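Long-range contacts in hypothetical protein MJ1247 (PDB 1JEO), which catalyses the isomerisation between 3-hexulose 6-phosphate and fructose 6-phosphate, a step in making ribose 5-phosphate: residues 14-20 / 149-153; 29-33 / 128-132; 33-37 / 157-161; 41-47 / 67-72; 80-86 / 108-113. All blocks are in the same frame, centred on the assembly; numbering follows the deposited sequence.

Contact 1 of 5, residues 14-20 / 149-153; sequences ILILKKF and TALIF
Phe153 presents one corner of its ring to the face of Phe20. Its CE1 stands over the centre of the Phe20 ring, 3.6 Å above the plane. The two planes are turned 41° from each other, so the pair is oblique. The first torsion of Phe153 places CG anti to the backbone N (chi1 172°), which lets the ring reach Phe20.

Leu17 divides its two methyls between different partners. Leu17 CD1 meets Ile152 CG2 at 3.8 Å, and these side chains cross at about a right angle. Leu17 CD2 rests on Phe153 CB at 3.9 Å. The same methyl, Leu17 CD2, lies 4.0 Å from Thr149 CG2. Leu17 and Thr149 run past each other in opposite directions. Thr149 offers Leu17 its methyl, while its OG1 is hydrogen-bonded to Thr145 O, one turn back in the helix. The threonine is therefore apolar toward Leu17, and its hydroxyl is spent on the Thr145 carbonyl of the same helix.

At the more exposed end, Ile14 CD1 touches Ile152 CD1 at 3.6 Å. These two side chains also cross at about a right angle. Leu132 packs on Leu17 and Phe20, and Ile130 touches both phenylalanines. This is apolar packing of the N-terminal helical segment on helix 144-164. The helix belongs to the alpha/beta SIS domain and also carries Glu147, the probable proton acceptor.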
# COMPACT_ATOMS: atom_id res chain seq x y z
N ILE A 14 -2.04 -16.04 -2.41
CA ILE A 14 -2.77 -15.46 -1.27
C ILE A 14 -2.27 -16.09 0.03
O ILE A 14 -2.22 -15.41 1.06
CB ILE A 14 -4.33 -15.66 -1.40
CG1 ILE A 14 -4.85 -15.23 -2.79
CG2 ILE A 14 -5.08 -14.85 -0.33
CD1 ILE A 14 -4.26 -13.94 -3.38
N LEU A 15 -1.82 -17.34 -0.04
CA LEU A 15 -1.30 -18.07 1.12
C LEU A 15 0.05 -17.52 1.63
O LEU A 15 0.39 -17.71 2.79
CB LEU A 15 -1.20 -19.57 0.84
CG LEU A 15 -2.51 -20.35 0.62
CD1 LEU A 15 -2.18 -21.80 0.32
CD2 LEU A 15 -3.44 -20.25 1.82
N ILE A 16 0.76 -16.80 0.76
CA ILE A 16 2.05 -16.17 1.07
C ILE A 16 1.85 -15.06 2.12
O ILE A 16 2.75 -14.76 2.90
CB ILE A 16 2.72 -15.64 -0.26
CG1 ILE A 16 3.22 -16.83 -1.09
CG2 ILE A 16 3.85 -14.63 -0.00
CD1 ILE A 16 3.74 -16.48 -2.48
N LEU A 17 0.62 -14.52 2.18
CA LEU A 17 0.27 -13.46 3.13
C LEU A 17 0.16 -13.94 4.59
O LEU A 17 0.09 -13.12 5.51
CB LEU A 17 -1.01 -12.75 2.70
CG LEU A 17 -0.96 -12.03 1.34
CD1 LEU A 17 -2.33 -11.50 0.97
CD2 LEU A 17 0.05 -10.89 1.38
N LYS A 18 0.21 -15.26 4.79
CA LYS A 18 0.15 -15.89 6.11
C LYS A 18 1.37 -15.53 6.96
O LYS A 18 1.27 -15.45 8.19
CB LYS A 18 0.02 -17.42 5.97
CG LYS A 18 -0.40 -18.15 7.24
CD LYS A 18 -0.54 -19.65 7.03
CE LYS A 18 -0.90 -20.36 8.33
NZ LYS A 18 -1.08 -21.83 8.17
N LYS A 19 2.49 -15.23 6.30
CA LYS A 19 3.76 -14.85 6.94
C LYS A 19 3.61 -13.63 7.85
O LYS A 19 4.29 -13.52 8.87
CB LYS A 19 4.83 -14.52 5.90
CG LYS A 19 5.25 -15.64 4.96
CD LYS A 19 6.37 -15.20 4.00
CE LYS A 19 5.97 -14.00 3.13
NZ LYS A 19 6.98 -13.67 2.09
N PHE A 20 2.72 -12.71 7.47
CA PHE A 20 2.47 -11.48 8.22
C PHE A 20 1.78 -11.68 9.57
O PHE A 20 1.69 -10.74 10.38
CB PHE A 20 1.68 -10.48 7.36
CG PHE A 20 2.45 -9.95 6.19
CD1 PHE A 20 2.26 -10.48 4.90
CD2 PHE A 20 3.40 -8.92 6.36
CE1 PHE A 20 3.01 -10.00 3.79
CE2 PHE A 20 4.15 -8.42 5.27
CZ PHE A 20 3.95 -8.97 3.97
N THR A 149 -2.49 -9.58 -5.22
CA THR A 149 -2.01 -9.88 -3.87
C THR A 149 -1.86 -8.61 -3.03
O THR A 149 -2.16 -8.62 -1.84
CB THR A 149 -0.67 -10.66 -3.92
OG1 THR A 149 -0.83 -11.79 -4.80
CG2 THR A 149 -0.26 -11.16 -2.55
N ALA A 150 -1.43 -7.51 -3.68
CA ALA A 150 -1.26 -6.22 -3.02
C ALA A 150 -2.60 -5.65 -2.57
O ALA A 150 -2.68 -5.12 -1.48
CB ALA A 150 -0.53 -5.22 -3.94
N LEU A 151 -3.64 -5.82 -3.39
CA LEU A 151 -4.99 -5.35 -3.04
C LEU A 151 -5.48 -6.10 -1.80
O LEU A 151 -5.96 -5.47 -0.85
CB LEU A 151 -6.00 -5.55 -4.19
CG LEU A 151 -7.47 -5.15 -3.94
CD1 LEU A 151 -7.59 -3.66 -3.68
CD2 LEU A 151 -8.34 -5.56 -5.13
N ILE A 152 -5.30 -7.42 -1.81
CA ILE A 152 -5.70 -8.27 -0.69
C ILE A 152 -4.91 -7.93 0.57
O ILE A 152 -5.51 -7.76 1.63
CB ILE A 152 -5.65 -9.78 -1.09
CG1 ILE A 152 -6.74 -10.03 -2.14
CG2 ILE A 152 -5.90 -10.69 0.13
CD1 ILE A 152 -6.67 -11.35 -2.87
N PHE A 153 -3.60 -7.70 0.43
CA PHE A 153 -2.72 -7.32 1.55
C PHE A 153 -3.18 -6.00 2.16
O PHE A 153 -3.30 -5.88 3.38
CB PHE A 153 -1.25 -7.20 1.08
CG PHE A 153 -0.30 -6.63 2.13
CD1 PHE A 153 0.00 -7.36 3.30
CD2 PHE A 153 0.25 -5.34 1.96
CE1 PHE A 153 0.84 -6.80 4.30
CE2 PHE A 153 1.10 -4.78 2.95
CZ PHE A 153 1.40 -5.50 4.12

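Contact 2 of 5, residues 29-33 / 128-132; sequences KLDSL and LTIPL
The peptide carbonyl of Thr129 is the flat group that Lys29 meets, and the lysine comes to its oxygen end. Lys29 NZ donates to Thr129 O at 2.9 Å, nearly along the C=O axis, with a C=O...N angle of 172°. The bond therefore uses neither face of the peptide plane. No aromatic ring lies between the segments. The puckered Pro131 ring only brushes the lysine, with Pro131 CD 4.4 Å from Lys29 CE.

Lys29 is extended as far as CE and bends at the last torsion (chi4 -68°), which turns NZ onto the carbonyl. Lys29 CG passes Leu128 CD1 at 4.2 Å.

The second methyl of Leu128 lies against the helix. Leu128 CD2 is 3.9 Å from Ser32 OG and equally near the Lys29 carbonyl oxygen. Ser32 OG has its polar partner in Arg36 NE. Deeper in, Ile130 CD1 meets Leu33 CD2 at 3.9 Å, and the two side chains cross at about a right angle. Polar contact is thus kept to the partly exposed lysine, while the buried side is apolar.

Helix 24-39 lies over strand 128-130 with the short axes 9.5 Å apart, running at 124° to it. This strand is outermost in the parallel sheet of this chain and pairs with strand 112-115. Phe20 of helix 19-22 adds to the packing on Ile130, and Leu33 is also touched by Phe153 and Val157 of helix 144-164.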
# COMPACT_ATOMS: atom_id res chain seq x y z
N LYS A 29 7.01 -5.91 9.90
CA LYS A 29 6.79 -5.03 8.74
C LYS A 29 5.35 -4.51 8.72
O LYS A 29 5.11 -3.32 8.48
CB LYS A 29 7.11 -5.77 7.43
CG LYS A 29 8.60 -6.04 7.22
CD LYS A 29 8.86 -6.68 5.86
CE LYS A 29 10.34 -6.95 5.63
NZ LYS A 29 11.15 -5.71 5.50
N LEU A 30 4.40 -5.39 9.07
CA LEU A 30 2.98 -5.07 9.14
C LEU A 30 2.71 -4.12 10.31
O LEU A 30 1.97 -3.14 10.15
CB LEU A 30 2.14 -6.35 9.29
CG LEU A 30 0.62 -6.28 9.54
CD1 LEU A 30 -0.10 -5.61 8.37
CD2 LEU A 30 0.07 -7.67 9.77
N ASP A 31 3.33 -4.40 11.46
CA ASP A 31 3.20 -3.58 12.67
C ASP A 31 3.77 -2.19 12.46
O ASP A 31 3.18 -1.20 12.91
CB ASP A 31 3.89 -4.24 13.87
CG ASP A 31 3.11 -5.43 14.43
OD1 ASP A 31 1.92 -5.60 14.12
OD2 ASP A 31 3.71 -6.21 15.20
N SER A 32 4.89 -2.12 11.74
CA SER A 32 5.56 -0.85 11.43
C SER A 32 4.71 -0.01 10.47
O SER A 32 4.58 1.20 10.67
CB SER A 32 6.95 -1.10 10.85
OG SER A 32 7.67 0.11 10.70
N LEU A 33 4.09 -0.66 9.48
CA LEU A 33 3.23 0.02 8.50
C LEU A 33 2.03 0.68 9.20
O LEU A 33 1.76 1.85 8.98
CB LEU A 33 2.74 -0.97 7.42
CG LEU A 33 1.63 -0.60 6.40
CD1 LEU A 33 2.01 0.58 5.52
CD2 LEU A 33 1.33 -1.80 5.52
N LEU A 128 11.15 1.62 4.85
CA LEU A 128 10.57 0.29 5.05
C LEU A 128 10.17 -0.28 3.69
O LEU A 128 9.45 0.37 2.93
CB LEU A 128 9.33 0.37 5.96
CG LEU A 128 8.45 -0.87 6.19
CD1 LEU A 128 9.17 -1.93 7.03
CD2 LEU A 128 7.15 -0.45 6.87
N THR A 129 10.66 -1.47 3.40
CA THR A 129 10.33 -2.15 2.15
C THR A 129 9.54 -3.41 2.49
O THR A 129 9.93 -4.18 3.37
CB THR A 129 11.60 -2.50 1.33
OG1 THR A 129 12.29 -1.30 0.99
CG2 THR A 129 11.24 -3.24 0.03
N ILE A 130 8.39 -3.56 1.84
CA ILE A 130 7.52 -4.73 2.03
C ILE A 130 7.43 -5.50 0.70
O ILE A 130 6.61 -5.17 -0.16
CB ILE A 130 6.09 -4.33 2.56
CG1 ILE A 130 6.20 -3.53 3.87
CG2 ILE A 130 5.24 -5.60 2.79
CD1 ILE A 130 4.87 -3.03 4.45
N PRO A 131 8.30 -6.52 0.50
CA PRO A 131 8.27 -7.31 -0.74
C PRO A 131 7.15 -8.35 -0.74
O PRO A 131 6.90 -9.01 0.28
CB PRO A 131 9.64 -8.02 -0.74
CG PRO A 131 10.46 -7.26 0.27
CD PRO A 131 9.46 -6.93 1.32
N LEU A 132 6.41 -8.43 -1.85
CA LEU A 132 5.34 -9.41 -2.01
C LEU A 132 5.78 -10.25 -3.20
O LEU A 132 5.39 -10.00 -4.35
CB LEU A 132 3.97 -8.74 -2.24
CG LEU A 132 3.37 -7.88 -1.11
CD1 LEU A 132 2.11 -7.22 -1.60
CD2 LEU A 132 3.09 -8.69 0.13

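Contact 3 of 5, residues 33-37 / 157-161; sequences LIDRI and VIAEI
Leu33 and Ile34 meet Val157, Glu160 and Ile161 where two helices of the alpha/beta SIS domain pack together. Helix 24-39 and helix 144-164 approach to 10.9 Å between the axes of these short segments. Their signed crossing angle is -64°. The interface is apolar, and most of it is buried.

The packing is closest at two points, Leu33 on Val157 and the end of Ile34 on Glu160. Leu33 CD2 comes across Val157 at about a right angle and touches Val157 CG2 at 3.8 Å. Ile34 fills the middle and is shared between Val157 and Ile161. Ile34 CG1 lies 4.2 Å from Val157 CG1, and the two side chains pass in opposite directions. Ile34 CG2 lies alongside Ile161 CG1 at 4.1 Å. An alanine here would lose both branches and would probably open a gap between Val157, Glu160 and Ile161.

Ile37 is loose against Val157, with Ile37 CD1 4.4 Å from Val157 CG1, but Ile37 CG2 still reaches Ile161 CD1 at 4.0 Å. Phe67 also packs on Ile37 and Ile161, and Phe58 of helix 49-64 on Ile37.

The more solvent-exposed side is marked by Glu160. Only the root of this side chain serves the contact. The chain bends at chi2 (-60°), and its carboxylate takes no part in the contact. OE2 forms a salt bridge with Lys163 instead. The extended Ile34 chain (chi2 167°) ends against that root, with Ile34 CD1 3.8 Å from Glu160 CB.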
# COMPACT_ATOMS: atom_id res chain seq x y z
N LEU A 33 4.09 -0.66 9.48
CA LEU A 33 3.23 0.02 8.50
C LEU A 33 2.03 0.68 9.20
O LEU A 33 1.76 1.85 8.98
CB LEU A 33 2.74 -0.97 7.42
CG LEU A 33 1.63 -0.60 6.40
CD1 LEU A 33 2.01 0.58 5.52
CD2 LEU A 33 1.33 -1.80 5.52
N ILE A 34 1.40 -0.08 10.11
CA ILE A 34 0.24 0.37 10.88
C ILE A 34 0.61 1.49 11.87
O ILE A 34 -0.13 2.47 11.99
CB ILE A 34 -0.43 -0.84 11.61
CG1 ILE A 34 -1.03 -1.79 10.57
CG2 ILE A 34 -1.52 -0.38 12.59
CD1 ILE A 34 -1.43 -3.13 11.11
N ASP A 35 1.77 1.37 12.51
CA ASP A 35 2.26 2.36 13.47
C ASP A 35 2.52 3.71 12.79
O ASP A 35 2.12 4.76 13.32
CB ASP A 35 3.54 1.84 14.15
CG ASP A 35 3.89 2.62 15.41
OD1 ASP A 35 3.00 2.86 16.25
OD2 ASP A 35 5.08 2.98 15.57
N ARG A 36 3.11 3.67 11.60
CA ARG A 36 3.41 4.86 10.80
C ARG A 36 2.15 5.54 10.27
O ARG A 36 2.12 6.77 10.17
CB ARG A 36 4.34 4.50 9.63
CG ARG A 36 5.74 4.16 10.05
CD ARG A 36 6.53 3.60 8.88
NE ARG A 36 7.77 2.97 9.30
CZ ARG A 36 8.98 3.51 9.16
NH1 ARG A 36 9.13 4.71 8.61
NH2 ARG A 36 10.05 2.85 9.58
N ILE A 37 1.12 4.74 9.98
CA ILE A 37 -0.18 5.24 9.49
C ILE A 37 -0.93 6.00 10.60
O ILE A 37 -1.48 7.08 10.35
CB ILE A 37 -1.05 4.06 8.89
CG1 ILE A 37 -0.54 3.69 7.49
CG2 ILE A 37 -2.55 4.43 8.82
CD1 ILE A 37 -1.19 2.44 6.89
N VAL A 157 -4.63 -4.96 5.89
CA VAL A 157 -4.02 -3.90 6.71
C VAL A 157 -5.18 -3.07 7.29
O VAL A 157 -5.18 -2.76 8.49
CB VAL A 157 -3.05 -3.00 5.88
CG1 VAL A 157 -2.58 -1.78 6.67
CG2 VAL A 157 -1.84 -3.82 5.45
N ILE A 158 -6.18 -2.79 6.45
CA ILE A 158 -7.38 -2.05 6.86
C ILE A 158 -8.11 -2.85 7.94
O ILE A 158 -8.52 -2.29 8.96
CB ILE A 158 -8.31 -1.76 5.65
CG1 ILE A 158 -7.64 -0.80 4.66
CG2 ILE A 158 -9.67 -1.22 6.10
CD1 ILE A 158 -7.33 0.60 5.24
N ALA A 159 -8.20 -4.17 7.74
CA ALA A 159 -8.85 -5.09 8.68
C ALA A 159 -8.16 -5.03 10.05
O ALA A 159 -8.83 -4.94 11.07
CB ALA A 159 -8.82 -6.52 8.15
N GLU A 160 -6.83 -5.00 10.03
CA GLU A 160 -6.04 -4.92 11.25
C GLU A 160 -6.10 -3.55 11.93
O GLU A 160 -6.02 -3.48 13.16
CB GLU A 160 -4.58 -5.32 11.00
CG GLU A 160 -4.37 -6.80 10.64
CD GLU A 160 -4.85 -7.76 11.73
OE1 GLU A 160 -4.40 -7.62 12.88
OE2 GLU A 160 -5.68 -8.64 11.41
N ILE A 161 -6.28 -2.48 11.15
CA ILE A 161 -6.38 -1.12 11.71
C ILE A 161 -7.72 -0.98 12.45
O ILE A 161 -7.77 -0.39 13.53
CB ILE A 161 -6.21 0.01 10.63
CG1 ILE A 161 -4.78 0.01 10.09
CG2 ILE A 161 -6.51 1.40 11.23
CD1 ILE A 161 -4.55 0.92 8.87

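Contact 4 of 5, residues 41-47 / 67-72; sequences KKIFIFG and FKSYFV
Phe71 lies along the backbone of Ile45 to Gly47. Phe71 CB is 4.1 Å from Ile45 O. CG is closer to that oxygen, and Phe71 CD1 is closest, 3.3 Å from Ile45 O. Ile45 O thus sits over one ring face, offset toward the rim. CG stands anti to the backbone N (chi1 -167°), which lays the ring beside the backbone as far as Gly47. Phe71 CE1 comes 4.0 Å from Phe46 CA. At the tip, Phe71 CZ meets Gly47 O at 3.7 Å, and this oxygen is at the ring edge.

The two strands are parallel neighbours in a beta-alpha-beta unit, joined by helix 49-64. Gly47 follows the first strand, near Ser51 and Ser90, which probably bind substrate. Backbone bonds alternate across the pair. Ile43 N donates to Lys68 O and Tyr70 N to Ile43 O; Ile45 N then donates to Tyr70 O and Val72 N to Ile45 O.

On the other sheet face, Tyr70 CD1 lies over the Phe44 ring. These planes are 39° apart. Val72 CB packs on Phe46 CD1 at 3.7 Å. Ahead of the paired residues, a water donates to Lys41 O at 2.9 Å and accepts from Lys68 N.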
# COMPACT_ATOMS: atom_id res chain seq x y z
N LYS A 41 0.52 12.63 10.09
CA LYS A 41 -0.43 13.74 10.05
C LYS A 41 -1.31 13.52 8.81
O LYS A 41 -2.53 13.43 8.92
CB LYS A 41 0.33 15.08 9.96
CG LYS A 41 -0.51 16.33 10.25
CD LYS A 41 -0.86 16.48 11.73
CE LYS A 41 -1.71 17.71 11.98
NZ LYS A 41 -2.08 17.87 13.41
N LYS A 42 -0.66 13.40 7.65
CA LYS A 42 -1.35 13.14 6.37
C LYS A 42 -0.67 11.94 5.71
O LYS A 42 0.54 11.73 5.87
CB LYS A 42 -1.32 14.36 5.43
CG LYS A 42 -1.78 15.69 6.04
CD LYS A 42 -2.03 16.80 5.01
CE LYS A 42 -0.79 17.21 4.21
NZ LYS A 42 0.31 17.83 5.00
N ILE A 43 -1.45 11.12 5.01
CA ILE A 43 -0.93 9.92 4.33
C ILE A 43 -1.09 10.06 2.81
O ILE A 43 -2.18 10.35 2.31
CB ILE A 43 -1.65 8.63 4.83
CG1 ILE A 43 -1.52 8.51 6.35
CG2 ILE A 43 -1.01 7.38 4.19
CD1 ILE A 43 -2.63 7.77 7.01
N PHE A 44 0.01 9.87 2.09
CA PHE A 44 0.04 9.98 0.63
C PHE A 44 0.33 8.65 -0.04
O PHE A 44 1.26 7.94 0.34
CB PHE A 44 1.11 11.00 0.19
CG PHE A 44 0.79 12.42 0.56
CD1 PHE A 44 0.97 12.88 1.88
CD2 PHE A 44 0.34 13.32 -0.42
CE1 PHE A 44 0.70 14.22 2.22
CE2 PHE A 44 0.06 14.67 -0.09
CZ PHE A 44 0.25 15.12 1.23
N ILE A 45 -0.50 8.30 -1.02
CA ILE A 45 -0.33 7.05 -1.76
C ILE A 45 -0.07 7.36 -3.23
O ILE A 45 -0.66 8.29 -3.79
CB ILE A 45 -1.61 6.14 -1.69
CG1 ILE A 45 -2.26 6.12 -0.29
CG2 ILE A 45 -1.30 4.72 -2.19
CD1 ILE A 45 -1.48 5.47 0.81
N PHE A 46 0.82 6.58 -3.86
CA PHE A 46 1.13 6.74 -5.28
C PHE A 46 1.52 5.42 -5.94
O PHE A 46 2.12 4.54 -5.31
CB PHE A 46 2.23 7.79 -5.54
CG PHE A 46 2.43 8.13 -7.01
CD1 PHE A 46 1.38 8.71 -7.77
CD2 PHE A 46 3.65 7.84 -7.65
CE1 PHE A 46 1.54 8.99 -9.15
CE2 PHE A 46 3.82 8.12 -9.04
CZ PHE A 46 2.77 8.70 -9.79
N GLY A 47 1.20 5.35 -7.23
CA GLY A 47 1.50 4.21 -8.06
C GLY A 47 1.07 4.58 -9.47
O GLY A 47 0.24 5.47 -9.65
N PHE A 67 -8.69 8.85 8.51
CA PHE A 67 -7.34 9.39 8.30
C PHE A 67 -7.36 10.43 7.19
O PHE A 67 -8.27 10.44 6.36
CB PHE A 67 -6.38 8.26 7.90
CG PHE A 67 -6.18 7.23 8.97
CD1 PHE A 67 -6.87 6.01 8.91
CD2 PHE A 67 -5.29 7.46 10.03
CE1 PHE A 67 -6.69 5.02 9.92
CE2 PHE A 67 -5.10 6.49 11.05
CZ PHE A 67 -5.80 5.26 10.99
N LYS A 68 -6.38 11.34 7.22
CA LYS A 68 -6.25 12.37 6.18
C LYS A 68 -5.41 11.70 5.08
O LYS A 68 -4.18 11.71 5.10
CB LYS A 68 -5.59 13.64 6.73
CG LYS A 68 -6.46 14.39 7.75
CD LYS A 68 -6.07 15.86 7.91
CE LYS A 68 -4.83 16.05 8.79
NZ LYS A 68 -4.44 17.49 8.89
N SER A 69 -6.13 11.01 4.20
CA SER A 69 -5.54 10.24 3.11
C SER A 69 -5.63 10.95 1.77
O SER A 69 -6.62 11.62 1.49
CB SER A 69 -6.25 8.89 3.01
OG SER A 69 -5.61 8.02 2.11
N TYR A 70 -4.58 10.83 0.96
CA TYR A 70 -4.52 11.46 -0.36
C TYR A 70 -3.81 10.58 -1.38
O TYR A 70 -2.98 9.75 -1.03
CB TYR A 70 -3.77 12.81 -0.30
CG TYR A 70 -4.41 13.85 0.58
CD1 TYR A 70 -3.87 14.16 1.85
CD2 TYR A 70 -5.60 14.51 0.19
CE1 TYR A 70 -4.51 15.09 2.72
CE2 TYR A 70 -6.25 15.45 1.04
CZ TYR A 70 -5.69 15.73 2.30
OH TYR A 70 -6.31 16.63 3.14
N PHE A 71 -4.21 10.73 -2.64
CA PHE A 71 -3.55 10.03 -3.73
C PHE A 71 -2.84 11.12 -4.53
O PHE A 71 -3.47 12.10 -4.93
CB PHE A 71 -4.53 9.25 -4.62
CG PHE A 71 -3.84 8.28 -5.55
CD1 PHE A 71 -3.44 7.01 -5.08
CD2 PHE A 71 -3.52 8.64 -6.87
CE1 PHE A 71 -2.72 6.12 -5.92
CE2 PHE A 71 -2.80 7.76 -7.72
CZ PHE A 71 -2.40 6.50 -7.25
N VAL A 72 -1.54 10.93 -4.75
CA VAL A 72 -0.71 11.89 -5.49
C VAL A 72 -1.15 11.96 -6.96
O VAL A 72 -1.31 10.92 -7.61
CB VAL A 72 0.80 11.53 -5.38
CG1 VAL A 72 1.69 12.56 -6.09
CG2 VAL A 72 1.22 11.39 -3.92
O HOH W 1 -4.19 11.10 9.06

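Contact 5 of 5, residues 80-86 / 108-113; sequences YEKDDLL and INNNII
Asn109 spends both ends of its amide on the segment 80-86. Tyr80 OH donates to Asn109 OD1 at 2.8 Å. The hydroxyl lies in the carbonyl plane, on a lone pair. OD1 also takes a weak bond from Asn111 N. On the other end, Asn109 ND2 donates to Lys82 O at 2.9 Å. It reaches that oxygen from above the peptide carbonyl plane. A second, weak bond runs from Asn109 ND2 to Asp84 O at 3.0 Å. The amide sits in the crowded position between backbone N and carbonyl carbon (chi1 65°), facing the turn 81-84. It stands at 71° to the Tyr80 ring.

That type I turn is closed by Asp84 N to Glu81 O. Asp84 OD2 accepts Glu81 N from above the carboxylate plane and pairs with Lys42 NZ. Beyond the turn the parallel strands join. Leu86 N donates to Asn111 O at 3.1 Å, and Ile113 N donates to Leu86 O at 2.9 Å. Leu85 CD1 packs on Ile113 CD1 at 3.7 Å.

A leucine in place of Asn109 would probably leave the Tyr80 hydroxyl and the Lys82 carbonyl without this partner and the turn less firmly held. The chemistry implies that one neutral amide ties together two loops leading into neighbouring strands of a beta-alpha-beta unit, while Glu81 and Asp84 put their carboxylates on Lys42.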
# COMPACT_ATOMS: atom_id res chain seq x y z
N TYR A 80 3.37 17.80 0.63
CA TYR A 80 3.91 16.77 1.52
C TYR A 80 4.76 17.51 2.55
O TYR A 80 5.66 18.28 2.19
CB TYR A 80 4.77 15.81 0.69
CG TYR A 80 5.29 14.59 1.43
CD1 TYR A 80 4.45 13.49 1.67
CD2 TYR A 80 6.62 14.53 1.88
CE1 TYR A 80 4.93 12.35 2.35
CE2 TYR A 80 7.11 13.40 2.57
CZ TYR A 80 6.26 12.31 2.80
OH TYR A 80 6.74 11.20 3.45
N GLU A 81 4.44 17.32 3.83
CA GLU A 81 5.15 17.98 4.92
C GLU A 81 5.98 16.98 5.74
O GLU A 81 5.87 15.77 5.54
CB GLU A 81 4.17 18.77 5.79
CG GLU A 81 3.54 19.95 5.05
CD GLU A 81 2.50 20.69 5.86
OE1 GLU A 81 1.44 20.10 6.18
OE2 GLU A 81 2.74 21.88 6.17
N LYS A 82 6.81 17.50 6.65
CA LYS A 82 7.71 16.68 7.48
C LYS A 82 7.12 15.57 8.35
O LYS A 82 7.76 14.54 8.57
CB LYS A 82 8.65 17.57 8.32
CG LYS A 82 7.95 18.51 9.31
CD LYS A 82 8.97 19.31 10.12
CE LYS A 82 8.31 20.15 11.20
NZ LYS A 82 7.67 19.32 12.27
N ASP A 83 5.87 15.74 8.80
CA ASP A 83 5.20 14.76 9.64
C ASP A 83 4.29 13.81 8.86
O ASP A 83 3.49 13.07 9.45
CB ASP A 83 4.41 15.47 10.75
CG ASP A 83 5.30 16.22 11.73
OD1 ASP A 83 5.03 17.41 11.98
OD2 ASP A 83 6.26 15.61 12.25
N ASP A 84 4.43 13.82 7.53
CA ASP A 84 3.61 12.98 6.66
C ASP A 84 4.25 11.64 6.28
O ASP A 84 5.43 11.39 6.54
CB ASP A 84 3.21 13.75 5.39
CG ASP A 84 2.36 14.98 5.68
OD1 ASP A 84 1.76 15.06 6.77
OD2 ASP A 84 2.28 15.86 4.81
N LEU A 85 3.44 10.79 5.65
CA LEU A 85 3.85 9.46 5.21
C LEU A 85 3.54 9.23 3.73
O LEU A 85 2.47 9.61 3.26
CB LEU A 85 3.14 8.39 6.06
CG LEU A 85 3.25 6.91 5.69
CD1 LEU A 85 4.66 6.40 5.90
CD2 LEU A 85 2.27 6.12 6.50
N LEU A 86 4.49 8.63 3.01
CA LEU A 86 4.30 8.30 1.60
C LEU A 86 4.42 6.79 1.42
O LEU A 86 5.37 6.16 1.90
CB LEU A 86 5.34 9.01 0.71
CG LEU A 86 5.32 8.69 -0.79
CD1 LEU A 86 4.07 9.23 -1.49
CD2 LEU A 86 6.57 9.23 -1.45
N ILE A 108 12.17 15.93 2.03
CA ILE A 108 11.33 16.44 3.12
C ILE A 108 11.50 15.57 4.39
O ILE A 108 11.69 16.12 5.47
CB ILE A 108 9.82 16.51 2.72
CG1 ILE A 108 9.61 17.09 1.31
CG2 ILE A 108 9.04 17.32 3.75
CD1 ILE A 108 10.00 18.55 1.11
N ASN A 109 11.35 14.25 4.25
CA ASN A 109 11.53 13.31 5.37
C ASN A 109 11.98 11.91 4.92
O ASN A 109 12.15 11.67 3.72
CB ASN A 109 10.29 13.24 6.30
CG ASN A 109 9.04 12.66 5.63
OD1 ASN A 109 9.11 11.79 4.76
ND2 ASN A 109 7.88 13.11 6.07
N ASN A 110 12.11 10.99 5.88
CA ASN A 110 12.52 9.61 5.61
C ASN A 110 11.35 8.63 5.66
O ASN A 110 11.53 7.45 5.41
CB ASN A 110 13.58 9.16 6.63
CG ASN A 110 14.94 9.78 6.39
OD1 ASN A 110 15.30 10.14 5.27
ND2 ASN A 110 15.72 9.90 7.46
N ASN A 111 10.16 9.15 5.96
CA ASN A 111 8.93 8.35 6.09
C ASN A 111 8.33 7.85 4.76
O ASN A 111 7.23 8.25 4.36
CB ASN A 111 7.91 9.18 6.89
CG ASN A 111 7.07 8.34 7.83
OD1 ASN A 111 6.07 8.81 8.36
ND2 ASN A 111 7.46 7.08 8.04
N ILE A 112 9.08 6.97 4.09
CA ILE A 112 8.69 6.40 2.80
C ILE A 112 8.63 4.87 2.87
O ILE A 112 9.60 4.23 3.29
CB ILE A 112 9.68 6.84 1.65
CG1 ILE A 112 9.76 8.37 1.55
CG2 ILE A 112 9.23 6.26 0.30
CD1 ILE A 112 10.88 8.89 0.66
N ILE A 113 7.49 4.31 2.48
CA ILE A 113 7.27 2.87 2.46
C ILE A 113 7.09 2.42 1.00
O ILE A 113 6.40 3.09 0.22
CB ILE A 113 6.01 2.45 3.30
CG1 ILE A 113 6.19 2.86 4.76
CG2 ILE A 113 5.76 0.91 3.21
CD1 ILE A 113 4.95 2.73 5.60

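How the contacts relate
Contacts 4 and 5 join neighbouring strands of one parallel sheet, and their centres are 10 Å apart. Strands 43-46 and 85-89 sit side by side in it. Contact 2 reaches the same sheet at its outer strand 128-130. Helix 24-39 is used by contacts 2 and 3, which share Leu33. Helix 144-164 is used by contacts 1 and 3. Contact 1 lies about 22 Å from contact 4 and 25 Å from contact 5, between centres, across the middle of the chain. Along the chain, contacts 4 and 5 close in turn within the longer spans of the others. Contacts 1 and 3 interleave. Late helix 144-164, which carries the probable proton acceptor, is thereby packed onto the early helices.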